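Local coordinates for hypothetical protein TTHA1281 (Thermus thermophilus, PDB 2E6X) that is of unknown function but belongs to the DUF3248 family and packs against a second copy of itself, at residues Asp22-Val27 / Glu59-Val64; His12-Met17 / Gly31-Thr36; Val27-Leu32 / Glu41-Leu46. One frame throughout, in Å; residues are numbered along the deposited sequence.

Contact 1 (Asp22-Val27 / Glu59-Val64); sequences DEDVLV and EGRVRV
Leu26 and Val62 face each other as a parallel bridge pair with their CA atoms 4.6 Å apart, and Val27 with Arg63 follows one step on. Leu26 uses both its N-H and its C=O: its N donates to Arg61 O at 2.9 Å and 167°, while Leu26 O receives Arg63 N, also at 2.9 Å. Straddling the partner residue in this way is the parallel sheet pattern, and Leu26 O is approached as well by Val62 CA in a CA-H...O contact of 3.1 Å. Just before the strand begins, Arg61 is the centre of an inverse gamma turn; Gly60, with positive phi, closes helix 50-58 through a Schellman motif.

The side chains divide by face. Leu26 and Val62 point the same way and lie side by side, Leu26 CD2 resting 4.1 Å from Val62 CG1, on the face that also meets Val57 of the helix and Val64 of the second subunit. Val62 CG1, anti to the backbone N (chi1 -169°), is laid against Leu26 O at 3.4 Å. Ahead of the paired residues, Arg61 reaches past Asp24 with its CD against Asp24 O. Its NE turns instead to Glu59 OE1, a salt bridge of 3.1 Å lying in the guanidinium plane, whereas Asp24 OD2 sits well out of that plane and 4.1 Å from NE.

Arg55 bridges Asp24 and Glu59, and would probably offset the closeness of the two carboxylates. Both direct hydrogen bonds between the segments are thus backbone bonds; Arg61 meets Asp24 through water 1, which joins its NH1 to Asp24 O, and by charge at a distance.

Contact 2 (His12-Met17 / Gly31-Thr36); sequences HLVWRM and GLASAT
Val14 pairs with Gly31 and sends its side chain toward Ala33 and Thr36, a path that can be traced outward. CB is 3.9 Å from Gly31 O, the same oxygen that takes the backbone N-H of Val14. With CG2 beside the backbone N and opposite the carbonyl carbon, that methyl meets Ala33 CA at 3.3 Å, tighter than usual for two carbons, and Thr36 OG1 at 3.5 Å. The valine and threonine side chains cross at about a right angle, and Phe39 of helix 36-41 also touches Val14.

The backbone is that of a beta hairpin made by strands 13-19 and 26-32. Val14 and Gly31 are a hydrogen-bonded antiparallel pair: Val14 N to Gly31 O is 2.7 Å at 170°, and the return bond, Gly31 N to Val14 O, is longer at 3.2 Å. Leu13 and Leu32 form the adjacent non-hydrogen-bonded pair. Past it the chain bends into a 3-10 segment, yet Ala33 N still reaches His12 O, with a bent N-H...O angle of 135°.

Although the side chains of Leu13 and Leu32 diverge at their roots, they meet at a slant, with Leu13 CD2 3.9 Å from Leu32 CD2. Across the subunit interface, Leu13 packs on Met53 and Leu32 on Glu50 of the second subunit. Ala33 O accepts from both Thr36 N and Thr36 OG1, which probably holds the hydroxyl beside Val14 CG2.

Contact 3 (Val27-Leu32 / Glu41-Leu46); sequences VVRVGL and ELPRLL
Arg29 supplies the polar part of this contact, gripping the carbonyl oxygen of Pro43 end-on with both terminal nitrogens. NH2 lies 2.8 Å and NH1 3.0 Å from Pro43 O, which sits only 4° out of the guanidinium plane. The N-H...O angles, 147° and 140°, are bent as expected when two donors share one acceptor. The Arg29 side chain is extended from CG to NE, carrying the cationic group from the strand to the loop backbone. Water 3 donates to Leu42 O and accepts a weak bond from NH1 at the guanidinium edge. At the other end of the group, NE makes a salt bridge with Glu65, so the plane is pinned from two directions.

Apolar contacts cover both faces of the same group. Leu45 CG stands 3.7 Å above the centre of one guanidinium face, and Leu42 CB covers the opposite face, 3.4 Å from NH1. The two leucines thus sandwich the flat cation while Pro43 O is met at its edge. Leu45 also reaches the strand directly: its CD2 is 3.8 Å from Val27 CB, the side chains meeting at about a right angle.

The strand, 26-32, is the central one of the sheet, with 13-19 and 62-66 as its neighbours. The loop joining helix 36-41 to helix 50-58 crosses the face bearing Val27 and Arg29, where Val67, following strand 62-66, touches both Arg29 and Leu42.

Overall arrangement
Strand 26-32 is common to all three contacts. Contact 1 pairs its beginning in parallel with strand 62-66, and contact 2 pairs its end antiparallel with strand 13-19; their centres lie about 19 Å apart, on opposite sides of the chain's centre. Contact 3 adds a loop over one face, its centre about 12 Å from that of contact 1 and 9 Å from that of contact 2. Backbone pairing carries through them: Arg63 O is 2.9 Å from Val28 N, and Arg16 O is 2.8 Å from Arg29 N, both probable hydrogen bonds. Contacts 1 and 2 also meet through Leu26 CD2 and Met17 CE, 3.9 Å apart, and both reach the second subunit.

Contact 1 (Asp22-Val27 / Glu59-Val64)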
ATOM      1  N   ASP A  22      12.513   6.073 -13.561  1.00 15.72           N
ATOM      2  CA  ASP A  22      13.216   5.465 -14.680  1.00 15.57           C
ATOM      3  C   ASP A  22      12.760   4.056 -15.115  1.00 16.92           C
ATOM      4  O   ASP A  22      13.396   3.436 -15.967  1.00 11.97           O
ATOM      5  CB  ASP A  22      14.728   5.467 -14.362  1.00 20.74           C
ATOM      6  CG  ASP A  22      15.068   4.722 -13.054  1.00 24.85           C
ATOM      7  OD1 ASP A  22      14.134   4.271 -12.328  1.00 24.04           O
ATOM      8  OD2 ASP A  22      16.278   4.599 -12.747  1.00 30.58           O
ATOM      9  N   GLU A  23      11.687   3.528 -14.529  1.00 15.09           N
ATOM     10  CA  GLU A  23      11.205   2.216 -14.958  1.00 11.90           C
ATOM     11  C   GLU A  23       9.699   2.198 -14.811  1.00 11.48           C
ATOM     12  O   GLU A  23       9.140   2.908 -14.005  1.00 15.39           O
ATOM     13  CB  GLU A  23      11.843   1.059 -14.130  1.00 18.58           C
ATOM     14  CG  GLU A  23      11.885   1.317 -12.633  1.00 16.42           C
ATOM     15  CD  GLU A  23      12.222   0.078 -11.825  1.00 16.72           C
ATOM     16  OE1 GLU A  23      12.718  -0.892 -12.413  1.00 18.60           O
ATOM     17  OE2 GLU A  23      11.986   0.080 -10.600  1.00 16.09           O
ATOM     18  N   ASP A  24       9.052   1.367 -15.609  1.00 10.45           N
ATOM     19  CA  ASP A  24       7.614   1.262 -15.591  1.00 11.92           C
ATOM     20  C   ASP A  24       7.180   0.412 -14.385  1.00 11.63           C
ATOM     21  O   ASP A  24       6.681  -0.685 -14.542  1.00 10.79           O
ATOM     22  CB  ASP A  24       7.175   0.638 -16.912  1.00  9.15           C
ATOM     23  CG  ASP A  24       5.688   0.704 -17.109  1.00 14.53           C
ATOM     24  OD1 ASP A  24       5.125   1.763 -16.821  1.00 18.07           O
ATOM     25  OD2 ASP A  24       5.093  -0.295 -17.529  1.00 20.14           O
ATOM     26  N   VAL A  25       7.371   0.943 -13.181  1.00 11.40           N
ATOM     27  CA  VAL A  25       7.030   0.214 -11.961  1.00  7.35           C
ATOM     28  C   VAL A  25       6.314   1.107 -10.931  1.00  9.24           C
ATOM     29  O   VAL A  25       6.752   2.243 -10.678  1.00  7.40           O
ATOM     30  CB  VAL A  25       8.309  -0.339 -11.336  1.00 11.40           C
ATOM     31  CG1 VAL A  25       8.003  -0.993 -10.007  1.00 10.78           C
ATOM     32  CG2 VAL A  25       8.963  -1.387 -12.294  1.00  9.98           C
ATOM     33  N   LEU A  26       5.236   0.584 -10.344  1.00  9.66           N
ATOM     34  CA  LEU A  26       4.518   1.321  -9.305  1.00  9.04           C
ATOM     35  C   LEU A  26       5.264   1.067  -7.993  1.00  7.62           C
ATOM     36  O   LEU A  26       5.498  -0.082  -7.625  1.00  8.31           O
ATOM     37  CB  LEU A  26       3.067   0.839  -9.143  1.00  7.74           C
ATOM     38  CG  LEU A  26       2.417   1.481  -7.889  1.00  9.65           C
ATOM     39  CD1 LEU A  26       2.081   2.973  -8.211  1.00 10.03           C
ATOM     40  CD2 LEU A  26       1.149   0.723  -7.480  1.00 12.97           C
ATOM     41  N   VAL A  27       5.652   2.138  -7.304  1.00  8.29           N
ATOM     42  CA  VAL A  27       6.354   1.970  -6.039  1.00  8.95           C
ATOM     43  C   VAL A  27       5.436   2.345  -4.868  1.00  9.15           C
ATOM     44  O   VAL A  27       4.726   3.364  -4.894  1.00  9.07           O
ATOM     45  CB  VAL A  27       7.654   2.842  -5.992  1.00  8.17           C
ATOM     46  CG1 VAL A  27       8.313   2.762  -4.631  1.00  6.86           C
ATOM     47  CG2 VAL A  27       8.649   2.384  -7.119  1.00  8.36           C
ATOM     48  N   GLU A  59      -0.519  -6.101 -13.582  1.00  7.76           N
ATOM     49  CA  GLU A  59       0.588  -6.838 -14.230  1.00 10.88           C
ATOM     50  C   GLU A  59       1.688  -7.261 -13.223  1.00 11.73           C
ATOM     51  O   GLU A  59       2.715  -7.847 -13.596  1.00  8.06           O
ATOM     52  CB  GLU A  59       1.199  -5.992 -15.338  1.00 15.41           C
ATOM     53  CG  GLU A  59       0.156  -5.468 -16.307  1.00 18.97           C
ATOM     54  CD  GLU A  59       0.719  -4.530 -17.344  1.00 21.27           C
ATOM     55  OE1 GLU A  59       1.573  -3.676 -17.007  1.00 17.43           O
ATOM     56  OE2 GLU A  59       0.276  -4.621 -18.503  1.00 26.06           O
ATOM     57  N   GLY A  60       1.475  -6.989 -11.944  1.00  7.28           N
ATOM     58  CA  GLY A  60       2.495  -7.353 -10.984  1.00 12.77           C
ATOM     59  C   GLY A  60       3.737  -6.464 -10.996  1.00 12.59           C
ATOM     60  O   GLY A  60       4.745  -6.790 -10.330  1.00 10.13           O
ATOM     61  N   ARG A  61       3.688  -5.337 -11.711  1.00 10.40           N
ATOM     62  CA  ARG A  61       4.846  -4.391 -11.765  1.00 12.98           C
ATOM     63  C   ARG A  61       4.771  -3.407 -10.586  1.00  9.39           C
ATOM     64  O   ARG A  61       4.468  -2.211 -10.773  1.00 12.45           O
ATOM     65  CB  ARG A  61       4.825  -3.560 -13.060  1.00 12.80           C
ATOM     66  CG  ARG A  61       5.058  -4.365 -14.338  1.00 19.94           C
ATOM     67  CD  ARG A  61       4.774  -3.507 -15.557  1.00 21.24           C
ATOM     68  NE  ARG A  61       4.554  -4.312 -16.749  1.00 25.72           N
ATOM     69  CZ  ARG A  61       5.503  -5.048 -17.319  1.00 33.07           C
ATOM     70  NH1 ARG A  61       6.731  -5.070 -16.794  1.00 29.30           N
ATOM     71  NH2 ARG A  61       5.234  -5.765 -18.409  1.00 33.53           N
ATOM     72  N   VAL A  62       5.020  -3.912  -9.381  1.00  7.62           N
ATOM     73  CA  VAL A  62       4.920  -3.119  -8.149  1.00 10.11           C
ATOM     74  C   VAL A  62       6.045  -3.540  -7.195  1.00 10.53           C
ATOM     75  O   VAL A  62       6.389  -4.719  -7.107  1.00 11.02           O
ATOM     76  CB  VAL A  62       3.642  -3.434  -7.356  1.00 11.07           C
ATOM     77  CG1 VAL A  62       3.451  -2.392  -6.241  1.00 10.37           C
ATOM     78  CG2 VAL A  62       2.463  -3.467  -8.244  1.00 10.28           C
ATOM     79  N   ARG A  63       6.595  -2.561  -6.497  1.00  6.70           N
ATOM     80  CA  ARG A  63       7.642  -2.790  -5.551  1.00  8.35           C
ATOM     81  C   ARG A  63       7.217  -2.092  -4.265  1.00  8.95           C
ATOM     82  O   ARG A  63       6.955  -0.890  -4.253  1.00  9.79           O
ATOM     83  CB  ARG A  63       8.956  -2.213  -6.030  1.00 11.32           C
ATOM     84  CG  ARG A  63      10.077  -2.338  -4.961  1.00  7.47           C
ATOM     85  CD  ARG A  63      11.448  -1.982  -5.533  1.00  8.65           C
ATOM     86  NE  ARG A  63      12.458  -1.914  -4.465  1.00  6.70           N
ATOM     87  CZ  ARG A  63      13.082  -2.985  -3.986  1.00 10.81           C
ATOM     88  NH1 ARG A  63      12.813  -4.214  -4.471  1.00  8.23           N
ATOM     89  NH2 ARG A  63      14.006  -2.834  -3.051  1.00 11.79           N
ATOM     90  N   VAL A  64       7.116  -2.854  -3.204  1.00  7.56           N
ATOM     91  CA  VAL A  64       6.744  -2.258  -1.910  1.00  8.37           C
ATOM     92  C   VAL A  64       8.047  -2.034  -1.141  1.00  8.09           C
ATOM     93  O   VAL A  64       8.897  -2.930  -1.046  1.00  7.82           O
ATOM     94  CB  VAL A  64       5.806  -3.158  -1.129  1.00  6.70           C
ATOM     95  CG1 VAL A  64       5.453  -2.490   0.292  1.00  6.70           C
ATOM     96  CG2 VAL A  64       4.541  -3.350  -1.967  1.00  6.70           C
TER
HETATM   97  O   HOH W   1       8.015  -3.056 -15.159  1.00 26.11           O

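Contact 2 (His12-Met17 / Gly31-Thr36)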
ATOM      1  N   HIS A  12       0.856   4.380  13.727  1.00 24.57           N
ATOM      2  CA  HIS A  12       0.229   4.787  12.488  1.00 24.17           C
ATOM      3  C   HIS A  12       1.283   4.561  11.443  1.00 25.15           C
ATOM      4  O   HIS A  12       2.462   4.803  11.696  1.00 27.46           O
ATOM      5  CB  HIS A  12      -0.181   6.259  12.530  1.00 24.38           C
ATOM      6  CG  HIS A  12      -1.230   6.568  13.563  1.00 26.25           C
ATOM      7  ND1 HIS A  12      -0.927   6.851  14.882  1.00 26.91           N
ATOM      8  CD2 HIS A  12      -2.583   6.595  13.476  1.00 26.03           C
ATOM      9  CE1 HIS A  12      -2.046   7.032  15.560  1.00 24.08           C
ATOM     10  NE2 HIS A  12      -3.065   6.881  14.732  1.00 24.82           N
ATOM     11  N   LEU A  13       0.858   4.056  10.292  1.00 22.37           N
ATOM     12  CA  LEU A  13       1.748   3.777   9.162  1.00 22.49           C
ATOM     13  C   LEU A  13       1.598   4.883   8.121  1.00 23.03           C
ATOM     14  O   LEU A  13       0.496   5.387   7.900  1.00 24.10           O
ATOM     15  CB  LEU A  13       1.366   2.436   8.525  1.00 24.37           C
ATOM     16  CG  LEU A  13       1.417   1.203   9.422  1.00 25.33           C
ATOM     17  CD1 LEU A  13       1.008   0.012   8.601  1.00 28.79           C
ATOM     18  CD2 LEU A  13       2.822   0.999   9.969  1.00 27.29           C
ATOM     19  N   VAL A  14       2.701   5.262   7.491  1.00 22.45           N
ATOM     20  CA  VAL A  14       2.669   6.297   6.468  1.00 21.45           C
ATOM     21  C   VAL A  14       2.767   5.585   5.136  1.00 20.70           C
ATOM     22  O   VAL A  14       3.570   4.662   4.981  1.00 16.23           O
ATOM     23  CB  VAL A  14       3.855   7.260   6.583  1.00 23.98           C
ATOM     24  CG1 VAL A  14       3.651   8.470   5.645  1.00 22.12           C
ATOM     25  CG2 VAL A  14       4.013   7.701   8.032  1.00 24.60           C
ATOM     26  N   TRP A  15       1.928   6.004   4.199  1.00 18.16           N
ATOM     27  CA  TRP A  15       1.899   5.433   2.864  1.00 22.94           C
ATOM     28  C   TRP A  15       2.122   6.491   1.798  1.00 20.81           C
ATOM     29  O   TRP A  15       1.536   7.579   1.869  1.00 20.54           O
ATOM     30  CB  TRP A  15       0.546   4.787   2.574  1.00 30.84           C
ATOM     31  CG  TRP A  15       0.254   3.604   3.399  1.00 37.92           C
ATOM     32  CD1 TRP A  15      -0.340   3.582   4.635  1.00 41.90           C
ATOM     33  CD2 TRP A  15       0.587   2.250   3.088  1.00 42.16           C
ATOM     34  NE1 TRP A  15      -0.390   2.293   5.110  1.00 44.71           N
ATOM     35  CE2 TRP A  15       0.173   1.457   4.181  1.00 43.19           C
ATOM     36  CE3 TRP A  15       1.201   1.628   1.993  1.00 44.28           C
ATOM     37  CZ2 TRP A  15       0.350   0.073   4.208  1.00 44.83           C
ATOM     38  CZ3 TRP A  15       1.378   0.241   2.026  1.00 43.53           C
ATOM     39  CH2 TRP A  15       0.953  -0.516   3.128  1.00 44.88           C
ATOM     40  N   ARG A  16       2.975   6.173   0.812  1.00 18.51           N
ATOM     41  CA  ARG A  16       3.245   7.060  -0.318  1.00 14.34           C
ATOM     42  C   ARG A  16       3.382   6.165  -1.535  1.00 18.56           C
ATOM     43  O   ARG A  16       3.886   5.037  -1.438  1.00 16.73           O
ATOM     44  CB  ARG A  16       4.551   7.847  -0.137  1.00 16.80           C
ATOM     45  CG  ARG A  16       4.566   8.866   1.039  1.00 15.57           C
ATOM     46  CD  ARG A  16       3.638  10.056   0.809  1.00 18.39           C
ATOM     47  NE  ARG A  16       3.799  11.049   1.880  1.00 14.48           N
ATOM     48  CZ  ARG A  16       3.116  11.049   3.022  1.00 21.29           C
ATOM     49  NH1 ARG A  16       2.196  10.116   3.250  1.00 18.02           N
ATOM     50  NH2 ARG A  16       3.385  11.971   3.951  1.00 17.10           N
HETATM   51  N   MSE A  17       2.943   6.645  -2.690  1.00 17.13           N
HETATM   52  CA  MSE A  17       3.066   5.832  -3.890  1.00 19.75           C
HETATM   53  C   MSE A  17       3.213   6.687  -5.120  1.00 18.29           C
HETATM   54  O   MSE A  17       2.890   7.868  -5.103  1.00 17.89           O
HETATM   55  CB  MSE A  17       1.845   4.971  -4.045  1.00 25.08           C
HETATM   56  CG  MSE A  17       0.622   5.815  -3.985  1.00 36.75           C
HETATM   57 SE   MSE A  17      -0.858   4.708  -3.811  1.00 60.09          SE
HETATM   58  CE  MSE A  17      -0.475   3.403  -5.205  1.00 45.97           C
ATOM     59  N   GLY A  31       6.016   2.951   6.090  1.00 12.32           N
ATOM     60  CA  GLY A  31       6.844   3.017   7.280  1.00 11.43           C
ATOM     61  C   GLY A  31       6.027   3.553   8.448  1.00 13.28           C
ATOM     62  O   GLY A  31       4.866   3.929   8.266  1.00 12.91           O
ATOM     63  N   LEU A  32       6.615   3.566   9.635  1.00 13.60           N
ATOM     64  CA  LEU A  32       5.915   4.118  10.795  1.00 18.25           C
ATOM     65  C   LEU A  32       5.822   5.618  10.642  1.00 17.57           C
ATOM     66  O   LEU A  32       6.623   6.225   9.922  1.00 15.45           O
ATOM     67  CB  LEU A  32       6.670   3.819  12.085  1.00 19.70           C
ATOM     68  CG  LEU A  32       6.607   2.387  12.604  1.00 24.46           C
ATOM     69  CD1 LEU A  32       7.490   2.272  13.823  1.00 23.56           C
ATOM     70  CD2 LEU A  32       5.154   2.024  12.929  1.00 25.00           C
ATOM     71  N   ALA A  33       4.876   6.226  11.354  1.00 20.77           N
ATOM     72  CA  ALA A  33       4.708   7.683  11.300  1.00 20.65           C
ATOM     73  C   ALA A  33       6.003   8.415  11.689  1.00 19.83           C
ATOM     74  O   ALA A  33       6.292   9.486  11.176  1.00 21.67           O
ATOM     75  CB  ALA A  33       3.563   8.129  12.226  1.00 23.55           C
ATOM     76  N   SER A  34       6.779   7.835  12.593  1.00 23.54           N
ATOM     77  CA  SER A  34       8.019   8.455  13.035  1.00 23.17           C
ATOM     78  C   SER A  34       9.082   8.538  11.928  1.00 23.96           C
ATOM     79  O   SER A  34      10.071   9.261  12.067  1.00 22.83           O
ATOM     80  CB  SER A  34       8.566   7.700  14.253  1.00 25.08           C
ATOM     81  OG  SER A  34       8.649   6.315  13.994  1.00 27.77           O
ATOM     82  N   ALA A  35       8.864   7.800  10.835  1.00 20.55           N
ATOM     83  CA  ALA A  35       9.785   7.782   9.694  1.00 20.40           C
ATOM     84  C   ALA A  35       9.411   8.791   8.594  1.00 16.21           C
ATOM     85  O   ALA A  35      10.070   8.870   7.573  1.00 14.45           O
ATOM     86  CB  ALA A  35       9.833   6.380   9.085  1.00 15.15           C
ATOM     87  N   THR A  36       8.353   9.557   8.827  1.00 16.39           N
ATOM     88  CA  THR A  36       7.875  10.519   7.875  1.00 17.69           C
ATOM     89  C   THR A  36       8.958  11.408   7.287  1.00 18.21           C
ATOM     90  O   THR A  36       9.047  11.575   6.084  1.00 17.85           O
ATOM     91  CB  THR A  36       6.808  11.406   8.523  1.00 19.72           C
ATOM     92  OG1 THR A  36       5.725  10.582   8.957  1.00 16.55           O
ATOM     93  CG2 THR A  36       6.318  12.469   7.530  1.00 19.04           C
TER
HETATM   94  O   HOH W   2       3.706   5.801  14.494  1.00 23.35           O

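Contact 3 (Val27-Leu32 / Glu41-Leu46)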
ATOM      1  N   VAL A  27       5.652   2.138  -7.304  1.00  8.29           N
ATOM      2  CA  VAL A  27       6.354   1.970  -6.039  1.00  8.95           C
ATOM      3  C   VAL A  27       5.436   2.345  -4.868  1.00  9.15           C
ATOM      4  O   VAL A  27       4.726   3.364  -4.894  1.00  9.07           O
ATOM      5  CB  VAL A  27       7.654   2.842  -5.992  1.00  8.17           C
ATOM      6  CG1 VAL A  27       8.313   2.762  -4.631  1.00  6.86           C
ATOM      7  CG2 VAL A  27       8.649   2.384  -7.119  1.00  8.36           C
ATOM      8  N   VAL A  28       5.366   1.470  -3.884  1.00  8.09           N
ATOM      9  CA  VAL A  28       4.609   1.781  -2.680  1.00  7.69           C
ATOM     10  C   VAL A  28       5.617   1.856  -1.551  1.00 10.48           C
ATOM     11  O   VAL A  28       6.437   0.919  -1.344  1.00  9.19           O
ATOM     12  CB  VAL A  28       3.560   0.716  -2.404  1.00 10.92           C
ATOM     13  CG1 VAL A  28       2.968   0.890  -0.992  1.00  8.85           C
ATOM     14  CG2 VAL A  28       2.464   0.853  -3.484  1.00 13.44           C
ATOM     15  N   ARG A  29       5.632   2.986  -0.860  1.00  8.28           N
ATOM     16  CA  ARG A  29       6.556   3.101   0.263  1.00 14.76           C
ATOM     17  C   ARG A  29       5.736   3.116   1.537  1.00 13.28           C
ATOM     18  O   ARG A  29       4.710   3.806   1.605  1.00 13.56           O
ATOM     19  CB  ARG A  29       7.410   4.373   0.157  1.00 13.96           C
ATOM     20  CG  ARG A  29       8.309   4.339  -1.024  1.00 16.23           C
ATOM     21  CD  ARG A  29       9.015   5.659  -1.215  1.00 11.81           C
ATOM     22  NE  ARG A  29      10.019   5.526  -2.274  1.00 12.06           N
ATOM     23  CZ  ARG A  29      10.622   6.551  -2.845  1.00 10.09           C
ATOM     24  NH1 ARG A  29      10.316   7.793  -2.449  1.00  8.01           N
ATOM     25  NH2 ARG A  29      11.496   6.338  -3.833  1.00 12.08           N
ATOM     26  N   VAL A  30       6.186   2.354   2.530  1.00 14.38           N
ATOM     27  CA  VAL A  30       5.486   2.279   3.813  1.00 14.88           C
ATOM     28  C   VAL A  30       6.437   2.291   5.021  1.00 12.77           C
ATOM     29  O   VAL A  30       7.533   1.717   4.984  1.00 11.07           O
ATOM     30  CB  VAL A  30       4.602   1.014   3.882  1.00 12.15           C
ATOM     31  CG1 VAL A  30       5.474  -0.261   3.859  1.00 12.54           C
ATOM     32  CG2 VAL A  30       3.776   1.040   5.152  1.00 12.47           C
ATOM     33  N   GLY A  31       6.016   2.951   6.090  1.00 12.32           N
ATOM     34  CA  GLY A  31       6.844   3.017   7.280  1.00 11.43           C
ATOM     35  C   GLY A  31       6.027   3.553   8.448  1.00 13.28           C
ATOM     36  O   GLY A  31       4.866   3.929   8.266  1.00 12.91           O
ATOM     37  N   LEU A  32       6.615   3.566   9.635  1.00 13.60           N
ATOM     38  CA  LEU A  32       5.915   4.118  10.795  1.00 18.25           C
ATOM     39  C   LEU A  32       5.822   5.618  10.642  1.00 17.57           C
ATOM     40  O   LEU A  32       6.623   6.225   9.922  1.00 15.45           O
ATOM     41  CB  LEU A  32       6.670   3.819  12.085  1.00 19.70           C
ATOM     42  CG  LEU A  32       6.607   2.387  12.604  1.00 24.46           C
ATOM     43  CD1 LEU A  32       7.490   2.272  13.823  1.00 23.56           C
ATOM     44  CD2 LEU A  32       5.154   2.024  12.929  1.00 25.00           C
ATOM     45  N   GLU A  41      13.243  12.541   1.627  1.00 25.18           N
ATOM     46  CA  GLU A  41      14.669  12.456   1.353  1.00 28.59           C
ATOM     47  C   GLU A  41      14.935  11.438   0.236  1.00 26.06           C
ATOM     48  O   GLU A  41      15.920  11.535  -0.479  1.00 25.80           O
ATOM     49  CB  GLU A  41      15.425  12.018   2.614  1.00 35.14           C
ATOM     50  CG  GLU A  41      15.364  12.980   3.810  1.00 40.78           C
ATOM     51  CD  GLU A  41      15.788  12.296   5.114  1.00 47.00           C
ATOM     52  OE1 GLU A  41      16.584  11.323   5.046  1.00 49.89           O
ATOM     53  OE2 GLU A  41      15.341  12.734   6.206  1.00 50.49           O
ATOM     54  N   LEU A  42      14.031  10.469   0.097  1.00 20.70           N
ATOM     55  CA  LEU A  42      14.151   9.419  -0.906  1.00 16.71           C
ATOM     56  C   LEU A  42      13.955   9.920  -2.338  1.00 15.79           C
ATOM     57  O   LEU A  42      13.319  10.974  -2.560  1.00 13.80           O
ATOM     58  CB  LEU A  42      13.115   8.336  -0.610  1.00 13.73           C
ATOM     59  CG  LEU A  42      13.320   7.571   0.689  1.00 12.26           C
ATOM     60  CD1 LEU A  42      12.082   6.719   0.924  1.00 10.80           C
ATOM     61  CD2 LEU A  42      14.593   6.717   0.599  1.00 12.65           C
ATOM     62  N   PRO A  43      14.493   9.169  -3.336  1.00 14.50           N
ATOM     63  CA  PRO A  43      14.326   9.603  -4.727  1.00 15.11           C
ATOM     64  C   PRO A  43      12.847   9.817  -4.988  1.00 14.01           C
ATOM     65  O   PRO A  43      12.008   9.041  -4.524  1.00 18.76           O
ATOM     66  CB  PRO A  43      14.880   8.442  -5.542  1.00 15.01           C
ATOM     67  CG  PRO A  43      15.900   7.852  -4.652  1.00 15.40           C
ATOM     68  CD  PRO A  43      15.279   7.919  -3.264  1.00 13.68           C
ATOM     69  N   ARG A  44      12.529  10.881  -5.707  1.00 14.94           N
ATOM     70  CA  ARG A  44      11.152  11.197  -6.011  1.00 16.02           C
ATOM     71  C   ARG A  44      10.423  10.225  -6.914  1.00 12.71           C
ATOM     72  O   ARG A  44      10.966   9.743  -7.889  1.00 14.86           O
ATOM     73  CB  ARG A  44      11.052  12.588  -6.662  1.00 21.89           C
ATOM     74  CG  ARG A  44      11.353  13.748  -5.735  1.00 34.38           C
ATOM     75  CD  ARG A  44      10.552  13.668  -4.448  1.00 43.47           C
ATOM     76  NE  ARG A  44      10.940  14.720  -3.506  1.00 53.08           N
ATOM     77  CZ  ARG A  44      12.148  14.833  -2.951  1.00 56.33           C
ATOM     78  NH1 ARG A  44      13.110  13.951  -3.231  1.00 56.92           N
ATOM     79  NH2 ARG A  44      12.404  15.845  -2.128  1.00 57.35           N
ATOM     80  N   LEU A  45       9.162   9.997  -6.596  1.00 12.04           N
ATOM     81  CA  LEU A  45       8.266   9.153  -7.413  1.00 12.94           C
ATOM     82  C   LEU A  45       7.346  10.060  -8.219  1.00 14.54           C
ATOM     83  O   LEU A  45       7.063  11.168  -7.796  1.00 16.02           O
ATOM     84  CB  LEU A  45       7.381   8.289  -6.546  1.00  6.70           C
ATOM     85  CG  LEU A  45       8.189   7.331  -5.674  1.00  8.99           C
ATOM     86  CD1 LEU A  45       7.260   6.607  -4.727  1.00 11.29           C
ATOM     87  CD2 LEU A  45       8.963   6.386  -6.533  1.00  6.70           C
ATOM     88  N   LEU A  46       6.832   9.562  -9.343  1.00 13.25           N
ATOM     89  CA  LEU A  46       5.943  10.355 -10.192  1.00 16.31           C
ATOM     90  C   LEU A  46       4.455  10.066 -10.041  1.00 17.05           C
ATOM     91  O   LEU A  46       4.032   8.880  -9.946  1.00 15.80           O
ATOM     92  CB  LEU A  46       6.334  10.157 -11.662  1.00 19.61           C
ATOM     93  CG  LEU A  46       7.698  10.726 -12.096  1.00 24.45           C
ATOM     94  CD1 LEU A  46       8.007  10.295 -13.518  1.00 24.70           C
ATOM     95  CD2 LEU A  46       7.678  12.269 -11.981  1.00 24.61           C
TER
HETATM   96  O   HOH W   3      10.749  11.085  -1.947  1.00 25.23           O